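Local structure of amidase, hydantoinase/carbamoylase family (Burkholderia ambifaria, 5TP4) at residues P86-S91 with G189-Y194; I123-P128 with A411-A416; N208-G213 with T356-V361; P241-A246 with N283-D288; Y247-Q252 with R321-A326. The protein probably hydrolyses N-carbamoyl-L-amino acids as a zinc-dependent amidase of the peptidase M20 family, with two zinc ions per subunit. All coordinates share one frame; numbering follows the deposited sequence. Where two conformers were deposited one is given.

Contact 1 of 5, residues P86-S91 with G189-Y194; sequences PVLIGS and GAVDAY. With EDO (1,2-ethanediol), chain S.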
# COMPACT_ATOMS: atom_id res chain seq x y z
N PRO B 86 14.26 31.89 -36.07
CA PRO B 86 14.84 32.31 -34.79
C PRO B 86 15.51 31.17 -34.04
O PRO B 86 15.20 29.99 -34.20
CB PRO B 86 13.62 32.84 -34.02
CG PRO B 86 12.47 32.01 -34.54
CD PRO B 86 12.79 31.80 -36.01
N VAL B 87 16.45 31.58 -33.19
CA VAL B 87 16.93 30.75 -32.10
C VAL B 87 16.01 31.05 -30.92
O VAL B 87 15.85 32.21 -30.54
CB VAL B 87 18.39 31.07 -31.77
CG1 VAL B 87 18.80 30.31 -30.48
CG2 VAL B 87 19.26 30.73 -32.96
N LEU B 88 15.41 30.00 -30.36
CA LEU B 88 14.35 30.15 -29.37
C LEU B 88 14.89 29.71 -28.03
O LEU B 88 15.49 28.64 -27.93
CB LEU B 88 13.14 29.31 -29.80
CG LEU B 88 11.77 29.29 -29.14
CD1 LEU B 88 11.13 30.68 -29.05
CD2 LEU B 88 10.91 28.35 -29.95
N ILE B 89 14.71 30.54 -27.01
CA ILE B 89 15.04 30.23 -25.63
C ILE B 89 13.72 30.08 -24.90
O ILE B 89 12.93 31.02 -24.87
CB ILE B 89 15.86 31.36 -24.98
CG1 ILE B 89 17.19 31.58 -25.71
CG2 ILE B 89 16.06 31.10 -23.47
CD1 ILE B 89 17.97 32.77 -25.13
N GLY B 90 13.48 28.94 -24.26
CA GLY B 90 12.18 28.74 -23.66
C GLY B 90 12.24 28.04 -22.32
O GLY B 90 13.26 27.47 -21.93
N SER B 91 11.11 28.13 -21.62
CA SER B 91 10.75 27.26 -20.51
C SER B 91 9.29 27.58 -20.20
O SER B 91 8.50 27.75 -21.14
CB SER B 91 11.68 27.44 -19.31
OG SER B 91 11.63 26.28 -18.48
N GLY B 189 5.81 27.03 -36.50
CA GLY B 189 6.65 27.93 -37.26
C GLY B 189 8.09 27.49 -37.22
O GLY B 189 8.47 26.68 -36.36
N ALA B 190 8.90 28.03 -38.14
CA ALA B 190 10.28 27.60 -38.29
C ALA B 190 11.11 28.03 -37.09
O ALA B 190 10.95 29.14 -36.57
CB ALA B 190 10.89 28.19 -39.56
N VAL B 191 11.97 27.12 -36.62
CA VAL B 191 12.86 27.39 -35.50
C VAL B 191 14.24 26.87 -35.86
O VAL B 191 14.38 25.70 -36.26
CB VAL B 191 12.37 26.72 -34.19
CG1 VAL B 191 13.37 26.92 -33.09
CG2 VAL B 191 11.01 27.28 -33.77
N ASP B 192 15.27 27.71 -35.72
CA ASP B 192 16.63 27.25 -36.02
C ASP B 192 17.16 26.30 -34.95
O ASP B 192 17.84 25.31 -35.27
CB ASP B 192 17.59 28.42 -36.15
CG ASP B 192 19.01 27.97 -36.45
OD1 ASP B 192 19.27 27.54 -37.60
OD2 ASP B 192 19.85 28.04 -35.54
N ALA B 193 16.91 26.63 -33.69
CA ALA B 193 17.38 25.82 -32.56
C ALA B 193 16.58 26.25 -31.35
O ALA B 193 16.06 27.37 -31.30
CB ALA B 193 18.88 25.99 -32.29
N TYR B 194 16.48 25.34 -30.38
CA TYR B 194 15.74 25.60 -29.15
C TYR B 194 16.67 25.30 -27.99
O TYR B 194 17.23 24.21 -27.91
CB TYR B 194 14.48 24.74 -29.04
CG TYR B 194 13.76 24.89 -27.73
CD1 TYR B 194 12.87 25.94 -27.54
CD2 TYR B 194 13.94 23.98 -26.69
CE1 TYR B 194 12.21 26.09 -26.34
CE2 TYR B 194 13.29 24.14 -25.47
CZ TYR B 194 12.42 25.20 -25.33
OH TYR B 194 11.73 25.38 -24.14
C1 EDO S . 8.16 29.93 -34.44
O1 EDO S . 8.49 30.70 -35.60
C2 EDO S . 8.62 30.68 -33.21
O2 EDO S . 7.86 31.89 -33.11
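Leu-88 and Ala-193 join the two chains by backbone: the amide of Leu-88 gives a nearly straight hydrogen bond, 2.9 Å from its N to O of Ala-193. One step earlier the direction of donation reverses, and N of Asp-192 reaches O of Pro-86 at 2.7 Å. A CA-H...O contact adds to these, with CA of Tyr-194 lying 3.3 Å from O of Leu-88. Together they set strand 87-91 parallel to the beginning of strand 193-199. Such parallel pairing, with helices connecting successive strands, belongs to the alpha/beta catalytic domain of M20 enzymes. Here each strand runs on toward the metal site, since His-92 directly follows the first and zinc-binding His-198 lies on the second.

Apolar contacts gather on the face that carries Leu-88 and Tyr-194. The isobutyl group of Leu-88 meets the phenol at its rim, with CG lying in the ring plane 3.9 Å from CD1 of Tyr-194. Its CD2 branch touches CG2 of Val-191 at 4.0 Å. With chi1 at 175°, the Tyr-194 ring extends forward along the neighbouring strand and brings its OH to 3.3 Å from C of Gly-90, a residue without a side chain to obstruct it.

Polar ends look beyond the pair. The Tyr-194 hydroxyl is hydrogen-bonded to Glu-196 and Trp-134, while the Asp-192 carboxylate forms a salt bridge with Arg-415 of helix 398-416. At the outer end, O1 of an ethanediol molecule, probably from the crystallisation liquor, donates to O of Ala-190 at 3.1 Å.

Contact 2 of 5, residues I123-P128 with A411-A416; sequences IVTDKP and AVLARA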
# COMPACT_ATOMS: atom_id res chain seq x y z
N ILE B 123 24.72 44.47 -29.03
CA ILE B 123 24.96 43.35 -29.94
C ILE B 123 23.70 43.09 -30.74
O ILE B 123 22.60 42.97 -30.18
CB ILE B 123 25.38 42.08 -29.17
CG1 ILE B 123 26.81 42.23 -28.66
CG2 ILE B 123 25.23 40.83 -30.06
CD1 ILE B 123 27.19 41.16 -27.66
N VAL B 124 23.86 43.01 -32.06
CA VAL B 124 22.80 42.59 -32.97
C VAL B 124 23.15 41.20 -33.46
O VAL B 124 24.28 40.96 -33.92
CB VAL B 124 22.66 43.58 -34.14
CG1 VAL B 124 21.60 43.09 -35.09
CG2 VAL B 124 22.32 44.95 -33.60
N THR B 125 22.22 40.27 -33.33
CA THR B 125 22.50 38.92 -33.79
C THR B 125 22.19 38.81 -35.27
O THR B 125 21.58 39.71 -35.87
CB THR B 125 21.71 37.88 -32.97
OG1 THR B 125 20.31 38.13 -33.10
CG2 THR B 125 22.06 37.95 -31.46
N ASP B 126 22.66 37.73 -35.88
CA ASP B 126 22.31 37.45 -37.27
C ASP B 126 20.91 36.85 -37.33
O ASP B 126 19.97 37.46 -37.87
CB ASP B 126 23.36 36.53 -37.88
CG ASP B 126 23.10 36.26 -39.34
OD1 ASP B 126 22.82 37.24 -40.07
OD2 ASP B 126 23.20 35.09 -39.76
N LYS B 127 20.75 35.65 -36.79
CA LYS B 127 19.42 35.08 -36.67
C LYS B 127 18.68 35.79 -35.55
O LYS B 127 19.28 36.19 -34.55
CB LYS B 127 19.49 33.59 -36.35
CG LYS B 127 20.30 32.82 -37.34
CD LYS B 127 20.02 31.35 -37.18
CE LYS B 127 20.17 30.64 -38.52
NZ LYS B 127 21.60 30.42 -38.82
N PRO B 128 17.37 35.95 -35.68
CA PRO B 128 16.59 36.53 -34.58
C PRO B 128 16.56 35.61 -33.37
O PRO B 128 16.78 34.40 -33.45
CB PRO B 128 15.19 36.68 -35.19
CG PRO B 128 15.15 35.60 -36.28
CD PRO B 128 16.53 35.60 -36.86
N ALA B 411 26.15 30.00 -25.71
CA ALA B 411 25.71 28.99 -26.67
C ALA B 411 24.70 29.57 -27.66
O ALA B 411 24.78 29.31 -28.87
CB ALA B 411 25.10 27.78 -25.96
N VAL B 412 23.76 30.39 -27.16
CA VAL B 412 22.78 31.01 -28.06
C VAL B 412 23.46 31.94 -29.05
O VAL B 412 23.13 31.95 -30.24
CB VAL B 412 21.68 31.72 -27.25
CG1 VAL B 412 20.88 32.74 -28.13
CG2 VAL B 412 20.75 30.69 -26.56
N LEU B 413 24.44 32.75 -28.58
CA LEU B 413 25.14 33.66 -29.49
C LEU B 413 25.94 32.90 -30.53
O LEU B 413 26.01 33.32 -31.69
CB LEU B 413 26.07 34.58 -28.71
CG LEU B 413 25.39 35.73 -27.99
CD1 LEU B 413 26.42 36.72 -27.49
CD2 LEU B 413 24.38 36.43 -28.89
N ALA B 414 26.57 31.80 -30.14
CA ALA B 414 27.28 31.01 -31.13
C ALA B 414 26.32 30.50 -32.20
O ALA B 414 26.61 30.56 -33.39
CB ALA B 414 28.02 29.84 -30.46
N ARG B 415 25.12 30.08 -31.78
CA ARG B 415 24.15 29.54 -32.72
C ARG B 415 23.58 30.64 -33.60
O ARG B 415 23.46 30.48 -34.83
CB ARG B 415 23.05 28.81 -31.96
CG ARG B 415 22.05 28.11 -32.88
CD ARG B 415 22.69 26.92 -33.62
NE ARG B 415 21.67 26.18 -34.36
CZ ARG B 415 21.80 24.95 -34.84
NH1 ARG B 415 22.93 24.27 -34.69
NH2 ARG B 415 20.76 24.41 -35.46
N ALA B 416 23.23 31.77 -33.00
CA ALA B 416 22.58 32.85 -33.73
C ALA B 416 23.53 33.71 -34.53
O ALA B 416 23.10 34.35 -35.49
CB ALA B 416 21.81 33.74 -32.75
O HOH W 1 22.45 28.73 -36.61
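Lys-127 and Ala-416 bring the two backbones within 4.9 Å, CA to CA, where the chain leaving strand 124-125 passes the C-terminal end of helix 398-416. The carbonyl of Ala-416, in the last turn of that helix, receives the amide of Lys-127 at 3.0 Å from N to O, a straight bond of 169° lying in the carbonyl plane. The amide N of Asp-126 makes a second, weak bond to the same oxygen.

Side chains pack beneath this junction. In the conformer given, CG2 of Thr-125 meets the CD2 branch of Leu-413 at 3.8 Å; a second conformer was deposited for this leucine. CB of Thr-125 lies 4.1 Å from CB of Ala-416. A chi1 of 59° puts the Thr-125 hydroxyl between its own backbone N and carbonyl carbon; from there OG1 donates to O of Lys-127 at 2.6 Å, bracing the turn while the methyl is left to the helix. Lys-127 passes over the helix end with its CG 3.7 Å from O of Ala-416, then bends at its last torsion. Its ammonium NZ gives a hydrogen bond of 2.9 Å to a water, which in turn donates to O of Arg-415.

Outside the pair, Asp-192, the partner of Arg-415, also has a long, weak ion pair with Lys-127. Carbonyls that end a helix have no next-turn amides to bind; here a loop amide and a water-linked ammonium serve two of them, and the positive charge of Lys-127 would probably suit the negative end of the helix dipole.

Contact 3 of 5, residues N208-G213 with T356-V361; sequences NGTTIG and TNERIV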
# COMPACT_ATOMS: atom_id res chain seq x y z
N ASN B 208 28.16 16.75 -6.77
CA ASN B 208 29.49 16.73 -7.37
C ASN B 208 30.16 18.10 -7.41
O ASN B 208 31.31 18.18 -7.87
CB ASN B 208 29.40 16.19 -8.80
CG ASN B 208 29.19 14.70 -8.83
OD1 ASN B 208 29.55 14.02 -7.88
ND2 ASN B 208 28.61 14.19 -9.91
N GLY B 209 29.49 19.16 -6.98
CA GLY B 209 30.07 20.47 -7.19
C GLY B 209 30.16 20.85 -8.65
O GLY B 209 31.04 21.63 -9.04
N THR B 210 29.26 20.34 -9.49
CA THR B 210 29.28 20.65 -10.90
C THR B 210 28.35 21.82 -11.16
O THR B 210 27.17 21.76 -10.79
CB THR B 210 28.82 19.46 -11.74
OG1 THR B 210 29.54 18.29 -11.35
CG2 THR B 210 29.07 19.74 -13.19
N THR B 211 28.87 22.87 -11.78
CA THR B 211 28.06 24.05 -12.06
C THR B 211 27.13 23.85 -13.25
O THR B 211 25.97 24.29 -13.21
CB THR B 211 28.97 25.25 -12.30
OG1 THR B 211 29.74 25.47 -11.12
CG2 THR B 211 28.14 26.51 -12.60
N ILE B 212 27.60 23.20 -14.31
CA ILE B 212 26.89 23.12 -15.59
C ILE B 212 26.57 21.67 -15.92
O ILE B 212 27.49 20.86 -16.11
CB ILE B 212 27.68 23.75 -16.73
CG1 ILE B 212 28.05 25.22 -16.40
CG2 ILE B 212 26.86 23.65 -18.08
CD1 ILE B 212 26.80 26.15 -16.22
N GLY B 213 25.28 21.34 -16.01
CA GLY B 213 24.90 20.06 -16.56
C GLY B 213 24.71 20.20 -18.06
O GLY B 213 23.86 20.97 -18.51
N THR B 356 32.95 24.09 -13.96
CA THR B 356 32.86 22.64 -13.86
C THR B 356 31.61 22.17 -14.58
O THR B 356 30.59 22.86 -14.61
CB THR B 356 32.86 22.19 -12.38
OG1 THR B 356 31.75 22.79 -11.70
CG2 THR B 356 34.11 22.67 -11.73
N ASN B 357 31.72 21.02 -15.24
CA ASN B 357 30.66 20.60 -16.14
C ASN B 357 30.64 19.09 -16.25
O ASN B 357 31.68 18.43 -16.14
CB ASN B 357 30.83 21.24 -17.54
CG ASN B 357 32.12 20.82 -18.23
OD1 ASN B 357 32.13 19.82 -18.95
ND2 ASN B 357 33.21 21.56 -18.00
N GLU B 358 29.45 18.53 -16.49
CA GLU B 358 29.38 17.11 -16.80
C GLU B 358 28.16 16.84 -17.66
O GLU B 358 27.15 17.54 -17.59
CB GLU B 358 29.33 16.23 -15.54
CG GLU B 358 28.07 16.31 -14.69
CD GLU B 358 28.22 15.55 -13.35
OE1 GLU B 358 28.00 14.32 -13.33
OE2 GLU B 358 28.58 16.18 -12.33
N ARG B 359 28.27 15.80 -18.49
CA ARG B 359 27.12 15.33 -19.25
C ARG B 359 26.13 14.65 -18.31
O ARG B 359 26.52 13.93 -17.38
CB ARG B 359 27.57 14.36 -20.35
CG ARG B 359 28.30 15.06 -21.47
CD ARG B 359 28.86 14.07 -22.48
NE ARG B 359 27.84 13.39 -23.28
CZ ARG B 359 27.30 13.86 -24.39
NH1 ARG B 359 27.64 15.05 -24.86
NH2 ARG B 359 26.39 13.14 -25.04
N ILE B 360 24.84 14.92 -18.53
CA ILE B 360 23.80 14.41 -17.63
C ILE B 360 22.52 14.23 -18.43
O ILE B 360 22.25 14.98 -19.37
CB ILE B 360 23.62 15.41 -16.46
CG1 ILE B 360 22.59 14.92 -15.44
CG2 ILE B 360 23.17 16.79 -16.99
CD1 ILE B 360 22.74 15.65 -14.07
N VAL B 361 21.74 13.22 -18.09
CA VAL B 361 20.46 13.03 -18.77
C VAL B 361 19.39 13.81 -18.02
O VAL B 361 19.47 14.00 -16.80
CB VAL B 361 20.13 11.51 -18.87
CG1 VAL B 361 19.73 10.94 -17.50
CG2 VAL B 361 19.07 11.26 -19.93
O HOH W 2 28.29 11.77 -11.78
O HOH W 3 32.23 26.03 -11.91
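Glu-358 reaches from its strand to Asn-208 and Thr-210, in the turn that precedes the other strand. Its CB carries CG in the position between backbone N and carbonyl carbon (chi1 69°), which directs the chain toward Thr-210, and CG lies 3.9 Å from CG2 of that threonine. CD brings the carboxylate to the helix end. OE2 accepts twice: from OG1 of Thr-210 at 2.5 Å on its anti lone pair, and from ND2 of Asn-208 at 3.1 Å on its syn lone pair, with amide and carboxylate planes only 13° apart. OE1 takes a hydrogen bond from a water. Two donors on one oxygen, one on each lone pair, grip the carboxylate by its edge and probably limit its rotation.

Thr-356 secures the same turn further back. Its OG1 donates to O of Gly-209 and accepts from N of Thr-211 at 2.9 Å, and its carbonyl O receives N of Ile-212. The amide of Glu-358 then reaches O of Ile-212 at 3.1 Å, so the strands begin in parallel.

Gly-209, with positive phi, ends helix 204-208 in a Schellman motif. Strand 212-229 sets out beyond it between strands 357-362 and 377-382, with helix 398-416 packing on Ile-212 and helix 204-208 on Glu-358.

Contact 4 of 5, residues P241-A246 with N283-D288; sequences PYRKDA and NTIAGD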
# COMPACT_ATOMS: atom_id res chain seq x y z
N PRO B 241 4.75 -24.22 5.51
CA PRO B 241 4.86 -24.96 4.23
C PRO B 241 3.59 -24.98 3.39
O PRO B 241 3.67 -25.25 2.19
CB PRO B 241 5.26 -26.38 4.67
CG PRO B 241 5.91 -26.21 5.95
CD PRO B 241 5.18 -25.07 6.64
N TYR B 242 2.42 -24.69 3.97
CA TYR B 242 1.18 -24.65 3.22
C TYR B 242 0.93 -23.33 2.52
O TYR B 242 -0.00 -23.25 1.72
CB TYR B 242 -0.03 -24.92 4.12
CG TYR B 242 -0.07 -26.30 4.73
CD1 TYR B 242 0.64 -26.58 5.88
CD2 TYR B 242 -0.87 -27.30 4.19
CE1 TYR B 242 0.58 -27.83 6.48
CE2 TYR B 242 -0.93 -28.57 4.78
CZ TYR B 242 -0.20 -28.82 5.93
OH TYR B 242 -0.22 -30.06 6.55
N ARG B 243 1.75 -22.32 2.79
CA ARG B 243 1.43 -20.96 2.42
C ARG B 243 1.80 -20.66 0.98
O ARG B 243 2.77 -21.19 0.43
CB ARG B 243 2.15 -19.99 3.34
CG ARG B 243 1.73 -20.17 4.77
CD ARG B 243 2.34 -19.13 5.64
NE ARG B 243 1.75 -19.25 6.99
CZ ARG B 243 1.65 -18.27 7.85
NH1 ARG B 243 2.09 -17.05 7.54
NH2 ARG B 243 1.07 -18.51 9.03
N LYS B 244 1.02 -19.76 0.38
CA LYS B 244 1.29 -19.18 -0.94
C LYS B 244 1.17 -17.66 -0.74
O LYS B 244 0.16 -17.04 -1.05
CB LYS B 244 0.35 -19.73 -1.97
CG LYS B 244 0.59 -21.24 -2.21
CD LYS B 244 -0.53 -21.85 -3.02
CE LYS B 244 -0.45 -23.37 -3.03
NZ LYS B 244 -1.54 -23.96 -3.87
N ASP B 245 2.23 -17.08 -0.16
CA ASP B 245 2.21 -15.73 0.37
C ASP B 245 2.60 -14.75 -0.73
O ASP B 245 3.77 -14.68 -1.10
CB ASP B 245 3.17 -15.65 1.56
CG ASP B 245 3.10 -14.32 2.29
OD1 ASP B 245 3.02 -13.27 1.63
OD2 ASP B 245 3.16 -14.32 3.54
N ALA B 246 1.62 -14.00 -1.23
CA ALA B 246 1.88 -13.06 -2.32
C ALA B 246 2.75 -11.89 -1.88
O ALA B 246 3.34 -11.23 -2.75
CB ALA B 246 0.56 -12.54 -2.90
N ASN B 283 -4.08 -10.42 10.34
CA ASN B 283 -3.94 -11.85 10.60
C ASN B 283 -4.36 -12.70 9.40
O ASN B 283 -4.78 -13.85 9.56
CB ASN B 283 -4.71 -12.26 11.86
CG ASN B 283 -6.19 -11.96 11.77
OD1 ASN B 283 -6.65 -11.25 10.86
ND2 ASN B 283 -6.95 -12.51 12.72
N THR B 284 -4.22 -12.15 8.20
CA THR B 284 -4.49 -12.89 6.98
C THR B 284 -3.28 -12.79 6.06
O THR B 284 -2.80 -11.69 5.77
CB THR B 284 -5.74 -12.36 6.29
OG1 THR B 284 -6.82 -12.37 7.23
CG2 THR B 284 -6.12 -13.26 5.13
N ILE B 285 -2.80 -13.95 5.59
CA ILE B 285 -1.77 -13.99 4.56
C ILE B 285 -2.22 -13.20 3.33
O ILE B 285 -3.39 -13.28 2.90
CB ILE B 285 -1.46 -15.45 4.21
CG1 ILE B 285 -0.92 -16.16 5.46
CG2 ILE B 285 -0.52 -15.57 2.96
CD1 ILE B 285 -1.09 -17.68 5.41
N ALA B 286 -1.29 -12.46 2.73
CA ALA B 286 -1.59 -11.70 1.52
C ALA B 286 -1.87 -12.64 0.36
O ALA B 286 -1.04 -13.49 0.02
CB ALA B 286 -0.42 -10.77 1.17
N GLY B 287 -3.06 -12.51 -0.23
CA GLY B 287 -3.40 -13.26 -1.43
C GLY B 287 -3.41 -12.41 -2.69
O GLY B 287 -3.56 -12.95 -3.78
N ASP B 288 -3.29 -11.09 -2.56
CA ASP B 288 -3.48 -10.19 -3.69
C ASP B 288 -2.64 -8.95 -3.42
O ASP B 288 -2.98 -8.14 -2.55
CB ASP B 288 -4.97 -9.83 -3.84
CG ASP B 288 -5.29 -9.02 -5.09
OD1 ASP B 288 -4.39 -8.79 -5.92
OD2 ASP B 288 -6.47 -8.60 -5.23
O HOH W 4 1.19 -12.11 3.90
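Ala-246 opens helix 246-262, and its amide is tied to the loop before strand 288-297 by a hydrogen bond of 3.0 Å from N to O of Ala-286. Asp-245 is the N-cap of this helix: its OD1 accepts the amides of Tyr-247 and Phe-248. Contacts to Ile-285 flank the cap. The CG2 methyl of Ile-285 rests 3.9 Å from CG of Asp-245, while the other branch extends to Arg-243 and places CD1 over one face of the guanidinium, 3.6 Å from NE. The methyl of Ala-246 adds a contact of 3.5 Å from CB to O of Ala-286.

Further out, the groups that position these side chains are mostly polar. The guanidinium of Arg-243 is held by the carbonyls of Thr-238 and Ala-235 in its own chain, and through NH1 by the hydroxyl of Thr-271 of the second subunit, which also packs on Ile-285. The contact thus lies where the domain remote from the zinc site meets its partner chain. A water completes the link between the loops: it donates to OD2 of Asp-245 at 3.0 Å and accepts the amide of Ala-286 at 2.8 Å from N.

Contact 5 of 5, residues Y247-Q252 with R321-A326; sequences YFASAQ and RGVQVA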
# COMPACT_ATOMS: atom_id res chain seq x y z
N TYR B 247 2.83 -11.60 -0.57
CA TYR B 247 3.64 -10.45 -0.19
C TYR B 247 5.11 -10.83 -0.06
O TYR B 247 5.97 -10.07 -0.52
CB TYR B 247 3.14 -9.80 1.10
CG TYR B 247 3.96 -8.57 1.40
CD1 TYR B 247 3.77 -7.39 0.68
CD2 TYR B 247 4.97 -8.61 2.35
CE1 TYR B 247 4.55 -6.26 0.93
CE2 TYR B 247 5.76 -7.48 2.62
CZ TYR B 247 5.55 -6.33 1.90
OH TYR B 247 6.32 -5.22 2.17
N PHE B 248 5.42 -11.99 0.51
CA PHE B 248 6.82 -12.42 0.50
C PHE B 248 7.29 -12.61 -0.93
O PHE B 248 8.45 -12.33 -1.24
CB PHE B 248 7.04 -13.74 1.28
CG PHE B 248 7.15 -13.58 2.78
CD1 PHE B 248 7.63 -12.42 3.37
CD2 PHE B 248 6.78 -14.65 3.61
CE1 PHE B 248 7.74 -12.32 4.78
CE2 PHE B 248 6.87 -14.54 5.01
CZ PHE B 248 7.35 -13.38 5.57
N ALA B 249 6.40 -13.08 -1.81
CA ALA B 249 6.76 -13.23 -3.22
C ALA B 249 7.06 -11.87 -3.85
O ALA B 249 8.05 -11.71 -4.57
CB ALA B 249 5.64 -13.93 -3.99
N SER B 250 6.21 -10.88 -3.57
CA SER B 250 6.41 -9.55 -4.12
C SER B 250 7.69 -8.94 -3.62
O SER B 250 8.34 -8.16 -4.32
CB SER B 250 5.24 -8.63 -3.74
OG SER B 250 4.05 -9.03 -4.41
N ALA B 251 8.03 -9.21 -2.35
CA ALA B 251 9.27 -8.69 -1.80
C ALA B 251 10.47 -9.29 -2.51
O ALA B 251 11.42 -8.57 -2.84
CB ALA B 251 9.32 -8.97 -0.29
N GLN B 252 10.44 -10.60 -2.79
CA GLN B 252 11.56 -11.18 -3.52
C GLN B 252 11.65 -10.61 -4.93
O GLN B 252 12.75 -10.39 -5.46
CB GLN B 252 11.48 -12.70 -3.58
CG GLN B 252 12.75 -13.24 -4.20
CD GLN B 252 12.81 -14.73 -4.20
OE1 GLN B 252 11.86 -15.39 -3.83
NE2 GLN B 252 13.95 -15.27 -4.62
N ARG B 321 7.49 -20.13 -5.43
CA ARG B 321 6.67 -19.85 -4.26
C ARG B 321 5.22 -20.29 -4.43
O ARG B 321 4.43 -20.10 -3.51
CB ARG B 321 6.72 -18.34 -3.94
CG ARG B 321 8.09 -17.90 -3.45
CD ARG B 321 8.20 -16.39 -3.32
NE ARG B 321 9.46 -16.06 -2.68
CZ ARG B 321 9.62 -15.98 -1.36
NH1 ARG B 321 8.59 -16.17 -0.54
NH2 ARG B 321 10.82 -15.70 -0.87
N GLY B 322 4.86 -20.83 -5.59
CA GLY B 322 3.49 -21.26 -5.83
C GLY B 322 2.46 -20.15 -5.96
O GLY B 322 1.28 -20.36 -5.65
N VAL B 323 2.87 -18.97 -6.45
CA VAL B 323 1.94 -17.85 -6.64
C VAL B 323 1.89 -17.56 -8.13
O VAL B 323 2.60 -18.18 -8.91
CB VAL B 323 2.33 -16.59 -5.83
CG1 VAL B 323 2.34 -16.89 -4.32
CG2 VAL B 323 3.67 -16.02 -6.26
N GLN B 324 1.03 -16.63 -8.53
CA GLN B 324 0.90 -16.22 -9.92
C GLN B 324 1.24 -14.74 -10.01
O GLN B 324 1.01 -13.98 -9.06
CB GLN B 324 -0.52 -16.44 -10.47
CG GLN B 324 -1.06 -17.88 -10.34
CD GLN B 324 -1.62 -18.19 -8.94
OE1 GLN B 324 -2.39 -17.41 -8.37
NE2 GLN B 324 -1.22 -19.34 -8.39
N VAL B 325 1.79 -14.33 -11.15
CA VAL B 325 2.17 -12.93 -11.32
C VAL B 325 1.78 -12.50 -12.72
O VAL B 325 1.93 -13.26 -13.69
CB VAL B 325 3.67 -12.68 -11.03
CG1 VAL B 325 4.59 -13.49 -11.97
CG2 VAL B 325 3.98 -11.16 -11.09
N ALA B 326 1.22 -11.31 -12.82
CA ALA B 326 0.87 -10.71 -14.10
C ALA B 326 1.52 -9.34 -14.18
O ALA B 326 1.48 -8.58 -13.22
CB ALA B 326 -0.64 -10.60 -14.24
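Arg-321 and Gln-252 are joined by a short hydrogen bond, 2.7 Å from NE to OE1, with an angle of 162° at the hydrogen. The oxygen lies at the edge of the guanidinium, almost in its plane, and the donor approaches it nearly head-on to the carbonyl. OE1 of Gln-252 also receives a weak bond from NH2 of Arg-321, at 3.2 Å. The amide plane stands 85° to the guanidinium plane, so the two flat groups meet steeply and not as a coplanar pair. Gln-252 reaches this point with an extended chain, its CG anti to the backbone N (chi1 -173°).

Beyond the polar pair, the arginine lies along one side of helix 246-262. Its guanidinium has O of Phe-248 above the centre of one face, and NH1 comes 3.4 Å from CB of Phe-248. Lower down the chain, CD of Arg-321 rests on Ala-249, 3.5 Å from its CA, where the small residue allows close approach. CG2 of Val-323 meets CB of Ala-249 at 3.7 Å and continues the apolar contact toward strand 324-337.

Arg-321 stands at the end of helix 300-321, with Gly-322 turning the chain at positive phi into the strand. The contact therefore packs two helices together where they lie against the sheet of this domain. Across the subunit interface, NH1 of Arg-321 forms a salt bridge with Glu-258 of the second subunit. With its edge engaged by a neutral amide and another nitrogen paired to that carboxylate, the guanidinium is probably restrained in rotation, and its charge is probably balanced in part by the partner chain.

From the N terminus, contact 1 opens first, at 86-91. Segment 123-128 of contact 2 follows before 189-194 closes contact 1, so the two cross; they also touch, tying the central parallel strands to the last turn of helix 398-416. Contact 2 closes only at 411-416 and encloses the other three. Contact 3 opens at 208-213, after contact 1 has closed, and its return at 356-361 brackets the whole excursion containing contacts 4 and 5. Those cross in turn, in the order 241-246, 247-252, 283-288 and 321-326. They touch each other and the second subunit, and lie across the chain's centre from contacts 1 and 2, about 57 Å separating the centres of contacts 1 and 4.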